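Long-range contact in fatty Acid Kinase (Fak) B3 protein (Streptococcus pneumoniae, PDB 6CNG), which binds the long-chain fatty acid linoleic acid and may take part in lipid transport or fatty acid metabolism: residues F95-T109 against T131-V145. Sequence-based numbering, arbitrary orientation.
With NA (sodium ion), chain D.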
# COMPACT_ATOMS: atom_id res chain seq x y z
N PHE A 95 -5.55 -15.01 11.92
CA PHE A 95 -6.94 -14.92 12.29
C PHE A 95 -7.20 -15.22 13.76
O PHE A 95 -8.23 -14.80 14.28
CB PHE A 95 -7.74 -15.91 11.45
CG PHE A 95 -7.81 -15.58 10.00
CD1 PHE A 95 -7.64 -14.30 9.54
CD2 PHE A 95 -8.09 -16.56 9.10
CE1 PHE A 95 -7.74 -14.03 8.23
CE2 PHE A 95 -8.18 -16.30 7.79
CZ PHE A 95 -8.01 -15.03 7.35
N GLU A 96 -6.29 -15.91 14.44
CA GLU A 96 -6.61 -16.48 15.74
C GLU A 96 -6.92 -15.41 16.79
O GLU A 96 -6.29 -14.36 16.85
CB GLU A 96 -5.47 -17.34 16.23
CG GLU A 96 -5.89 -18.17 17.44
CD GLU A 96 -4.75 -18.60 18.32
OE1 GLU A 96 -4.99 -19.45 19.20
OE2 GLU A 96 -3.62 -18.07 18.17
N GLY A 97 -7.91 -15.70 17.64
CA GLY A 97 -8.25 -14.82 18.74
C GLY A 97 -9.15 -13.64 18.40
O GLY A 97 -9.20 -12.68 19.17
N ALA A 98 -9.84 -13.68 17.27
CA ALA A 98 -10.71 -12.58 16.88
C ALA A 98 -12.00 -13.14 16.29
O ALA A 98 -11.98 -14.16 15.60
CB ALA A 98 -10.06 -11.68 15.84
N LYS A 99 -13.11 -12.46 16.56
CA LYS A 99 -14.40 -12.87 16.03
C LYS A 99 -14.83 -12.08 14.80
O LYS A 99 -15.61 -12.58 13.98
CB LYS A 99 -15.48 -12.74 17.12
CG LYS A 99 -15.20 -13.48 18.45
CD LYS A 99 -14.49 -12.59 19.49
CE LYS A 99 -15.10 -12.65 20.91
NZ LYS A 99 -16.45 -12.02 21.00
N ASN A 100 -14.34 -10.85 14.66
CA ASN A 100 -14.66 -9.96 13.57
C ASN A 100 -13.35 -9.59 12.88
O ASN A 100 -12.52 -8.90 13.48
CB ASN A 100 -15.32 -8.70 14.13
CG ASN A 100 -16.77 -8.89 14.51
OD1 ASN A 100 -17.32 -9.96 14.45
ND2 ASN A 100 -17.39 -7.81 14.90
N ILE A 101 -13.16 -10.01 11.62
CA ILE A 101 -11.88 -9.88 10.93
C ILE A 101 -12.05 -9.21 9.58
O ILE A 101 -12.85 -9.65 8.75
CB ILE A 101 -11.19 -11.24 10.73
CG1 ILE A 101 -10.91 -11.90 12.08
CG2 ILE A 101 -9.91 -11.07 9.98
CD1 ILE A 101 -10.62 -13.36 11.98
N PHE A 102 -11.26 -8.16 9.35
CA PHE A 102 -11.09 -7.53 8.05
C PHE A 102 -9.67 -7.74 7.58
O PHE A 102 -8.72 -7.62 8.35
CB PHE A 102 -11.39 -6.04 8.09
CG PHE A 102 -12.78 -5.77 8.44
CD1 PHE A 102 -13.21 -5.80 9.74
CD2 PHE A 102 -13.70 -5.57 7.45
CE1 PHE A 102 -14.53 -5.60 10.04
CE2 PHE A 102 -15.02 -5.36 7.75
CZ PHE A 102 -15.43 -5.38 9.04
N LEU A 103 -9.54 -8.02 6.30
CA LEU A 103 -8.25 -8.35 5.72
C LEU A 103 -8.13 -7.53 4.46
O LEU A 103 -8.91 -7.72 3.52
CB LEU A 103 -8.19 -9.85 5.45
CG LEU A 103 -6.85 -10.48 5.11
CD1 LEU A 103 -7.06 -11.95 4.86
CD2 LEU A 103 -6.18 -9.82 3.91
N VAL A 104 -7.17 -6.62 4.43
CA VAL A 104 -6.90 -5.81 3.26
C VAL A 104 -5.61 -6.32 2.66
O VAL A 104 -4.57 -6.35 3.33
CB VAL A 104 -6.76 -4.33 3.64
CG1 VAL A 104 -6.66 -3.46 2.40
CG2 VAL A 104 -7.91 -3.92 4.49
N THR A 105 -5.65 -6.68 1.39
CA THR A 105 -4.48 -7.06 0.65
C THR A 105 -4.09 -6.00 -0.37
O THR A 105 -4.89 -5.18 -0.82
CB THR A 105 -4.67 -8.38 -0.09
OG1 THR A 105 -5.52 -8.18 -1.22
CG2 THR A 105 -5.26 -9.39 0.82
N ILE A 106 -2.82 -6.03 -0.71
CA ILE A 106 -2.35 -5.35 -1.88
C ILE A 106 -3.08 -5.89 -3.11
O ILE A 106 -3.67 -6.99 -3.10
CB ILE A 106 -0.84 -5.64 -1.91
CG1 ILE A 106 -0.06 -4.54 -2.63
CG2 ILE A 106 -0.58 -7.08 -2.45
CD1 ILE A 106 1.47 -4.69 -2.59
N THR A 107 -3.07 -5.09 -4.18
CA THR A 107 -3.75 -5.43 -5.41
C THR A 107 -3.64 -6.91 -5.75
O THR A 107 -2.54 -7.45 -5.90
CB THR A 107 -3.20 -4.62 -6.58
OG1 THR A 107 -3.64 -5.23 -7.80
CG2 THR A 107 -1.69 -4.55 -6.55
N GLY A 108 -4.78 -7.55 -5.89
CA GLY A 108 -4.79 -8.94 -6.27
C GLY A 108 -4.51 -9.19 -7.72
O GLY A 108 -4.54 -10.34 -8.16
N THR A 109 -4.26 -8.14 -8.50
CA THR A 109 -3.89 -8.33 -9.89
C THR A 109 -2.39 -8.52 -10.06
O THR A 109 -1.97 -9.27 -10.93
CB THR A 109 -4.34 -7.14 -10.70
OG1 THR A 109 -5.73 -6.90 -10.47
CG2 THR A 109 -4.16 -7.41 -12.18
N THR A 131 -17.36 -16.93 13.29
CA THR A 131 -16.41 -15.88 12.95
C THR A 131 -16.88 -15.18 11.68
O THR A 131 -17.44 -15.81 10.78
CB THR A 131 -15.01 -16.48 12.71
OG1 THR A 131 -14.58 -17.19 13.89
CG2 THR A 131 -13.99 -15.40 12.36
N LYS A 132 -16.65 -13.87 11.62
CA LYS A 132 -16.96 -13.08 10.45
C LYS A 132 -15.68 -12.51 9.86
O LYS A 132 -14.84 -11.97 10.60
CB LYS A 132 -17.92 -11.94 10.78
CG LYS A 132 -19.27 -12.42 11.26
CD LYS A 132 -20.11 -11.24 11.74
CE LYS A 132 -21.57 -11.61 11.92
NZ LYS A 132 -22.31 -10.49 12.52
N ILE A 133 -15.53 -12.61 8.54
CA ILE A 133 -14.30 -12.22 7.86
C ILE A 133 -14.68 -11.54 6.55
O ILE A 133 -15.49 -12.06 5.78
CB ILE A 133 -13.37 -13.43 7.59
CG1 ILE A 133 -12.98 -14.15 8.89
CG2 ILE A 133 -12.13 -12.97 6.91
CD1 ILE A 133 -12.52 -15.57 8.68
N HIS A 134 -14.11 -10.37 6.31
CA HIS A 134 -14.29 -9.64 5.07
C HIS A 134 -12.93 -9.34 4.46
O HIS A 134 -12.12 -8.62 5.06
CB HIS A 134 -15.04 -8.34 5.33
CG HIS A 134 -15.30 -7.53 4.09
ND1 HIS A 134 -16.23 -7.89 3.15
CD2 HIS A 134 -14.77 -6.36 3.67
CE1 HIS A 134 -16.25 -6.99 2.19
NE2 HIS A 134 -15.38 -6.04 2.49
N VAL A 135 -12.70 -9.87 3.27
CA VAL A 135 -11.45 -9.70 2.54
C VAL A 135 -11.63 -8.57 1.53
O VAL A 135 -12.55 -8.60 0.71
CB VAL A 135 -11.05 -10.99 1.80
CG1 VAL A 135 -9.69 -10.81 1.17
CG2 VAL A 135 -11.05 -12.18 2.73
N ILE A 136 -10.73 -7.62 1.59
CA ILE A 136 -10.75 -6.45 0.75
C ILE A 136 -9.53 -6.55 -0.13
O ILE A 136 -8.41 -6.52 0.36
CB ILE A 136 -10.72 -5.17 1.60
CG1 ILE A 136 -11.95 -5.16 2.52
CG2 ILE A 136 -10.64 -3.99 0.72
CD1 ILE A 136 -11.91 -4.13 3.61
N ASP A 137 -9.75 -6.68 -1.41
CA ASP A 137 -8.71 -6.40 -2.38
C ASP A 137 -8.67 -4.89 -2.59
O ASP A 137 -9.60 -4.30 -3.15
CB ASP A 137 -9.05 -7.10 -3.68
CG ASP A 137 -7.96 -6.98 -4.72
OD1 ASP A 137 -7.01 -6.19 -4.60
OD2 ASP A 137 -8.09 -7.71 -5.71
N SER A 138 -7.58 -4.27 -2.15
CA SER A 138 -7.43 -2.84 -2.29
C SER A 138 -7.28 -2.41 -3.74
O SER A 138 -7.54 -1.24 -4.05
CB SER A 138 -6.19 -2.37 -1.53
OG SER A 138 -5.00 -2.78 -2.17
N LEU A 139 -6.83 -3.32 -4.60
CA LEU A 139 -6.43 -2.98 -5.96
C LEU A 139 -5.39 -1.87 -5.96
O LEU A 139 -5.34 -1.04 -6.86
CB LEU A 139 -7.64 -2.62 -6.82
CG LEU A 139 -8.73 -3.69 -6.94
CD1 LEU A 139 -9.97 -3.17 -7.65
CD2 LEU A 139 -8.24 -4.93 -7.65
N SER A 140 -4.55 -1.86 -4.94
CA SER A 140 -3.68 -0.73 -4.69
C SER A 140 -2.48 -1.19 -3.87
O SER A 140 -2.17 -2.38 -3.78
CB SER A 140 -4.47 0.42 -4.04
OG SER A 140 -3.77 1.64 -4.17
N ALA A 141 -1.79 -0.23 -3.28
CA ALA A 141 -0.68 -0.52 -2.39
C ALA A 141 -0.36 0.75 -1.63
O ALA A 141 -0.90 1.82 -1.93
CB ALA A 141 0.54 -0.99 -3.18
N GLY A 142 0.52 0.63 -0.64
CA GLY A 142 1.08 1.84 -0.07
C GLY A 142 0.04 2.72 0.61
O GLY A 142 -0.81 2.24 1.35
N GLY A 143 0.13 4.03 0.36
CA GLY A 143 -0.67 4.99 1.11
C GLY A 143 -2.17 4.75 1.06
O GLY A 143 -2.88 5.07 2.01
N GLU A 144 -2.67 4.20 -0.05
CA GLU A 144 -4.11 3.96 -0.14
C GLU A 144 -4.54 2.82 0.76
O GLU A 144 -5.58 2.89 1.40
CB GLU A 144 -4.53 3.69 -1.59
CG GLU A 144 -6.00 3.92 -1.74
CD GLU A 144 -6.60 3.44 -3.04
OE1 GLU A 144 -5.85 3.20 -3.99
OE2 GLU A 144 -7.84 3.31 -3.09
N VAL A 145 -3.74 1.75 0.81
CA VAL A 145 -4.00 0.69 1.78
C VAL A 145 -3.93 1.24 3.19
O VAL A 145 -4.71 0.87 4.06
CB VAL A 145 -3.02 -0.47 1.56
CG1 VAL A 145 -3.17 -1.46 2.64
CG2 VAL A 145 -3.28 -1.14 0.23
NA NA D . -9.96 3.14 -4.72
O HOH W 1 -7.61 -8.11 -8.55
O HOH W 2 -9.62 0.92 -4.97
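The rings of Phe-102 and His-134 meet rim to rim, neither over the other's face, with planes 65° apart; Phe-102 CD2 lies 3.7 Å from His-134 CB. Phe-102 also stacks on Phe-162 and packs on Val-165 and Val-166, a place suited to a broad apolar ring under helix 162-174. Phe-95 has Ile-133 CD1 over one face. The carboxylate of Asp-137 is gripped on both faces: Gly-108 N reaches OD1 on its syn side, tilted out of the carboxylate plane, at 2.9 Å, while Leu-139 N comes from above the opposite face, closing an Asx turn. Gly-108, lacking a side chain, lets the carboxylate come this close. With CG anti to the backbone N (chi1 -175°), the short acid reaches both loops, and a water links its OD2 to Thr-109 OG1, itself hydrogen-bonded to Thr-216 O. Strands 100-105 and 132-137 run parallel, joined in a right-handed beta-alpha-beta crossover through helix 113-127. Their ladder runs from Lys-132 N on Lys-99 O to Thr-105 N on Ile-136 O. Branched residues suit these extended strands: Ile-101 lies alongside Ile-133, CB to CG1 3.9 Å, and Val-104 CG2 meets Ile-136 CD1 on the other face. Beyond the ladder, Thr-105 O accepts both Ser-138 N and OG; the hydroxyl, placed by chi1 71° between backbone N and carbonyl carbon, bonds at 2.8 Å in the carbonyl plane. Thr-107 N takes a lone pair of Ser-140 O at 2.9 Å. Thr-107 and Ala-141 line the linoleic acid pocket; Glu-144 OE2 binds sodium with Gln-173 O, Thr-176 O and a water that donates to Ser-138 O. Along the strands the backbone supplies the hydrogen bonds and side chains mostly pack; at their C-terminal ends Asp-137 and Ser-138 side chains join the bonding, tying together the loops beside the lipid.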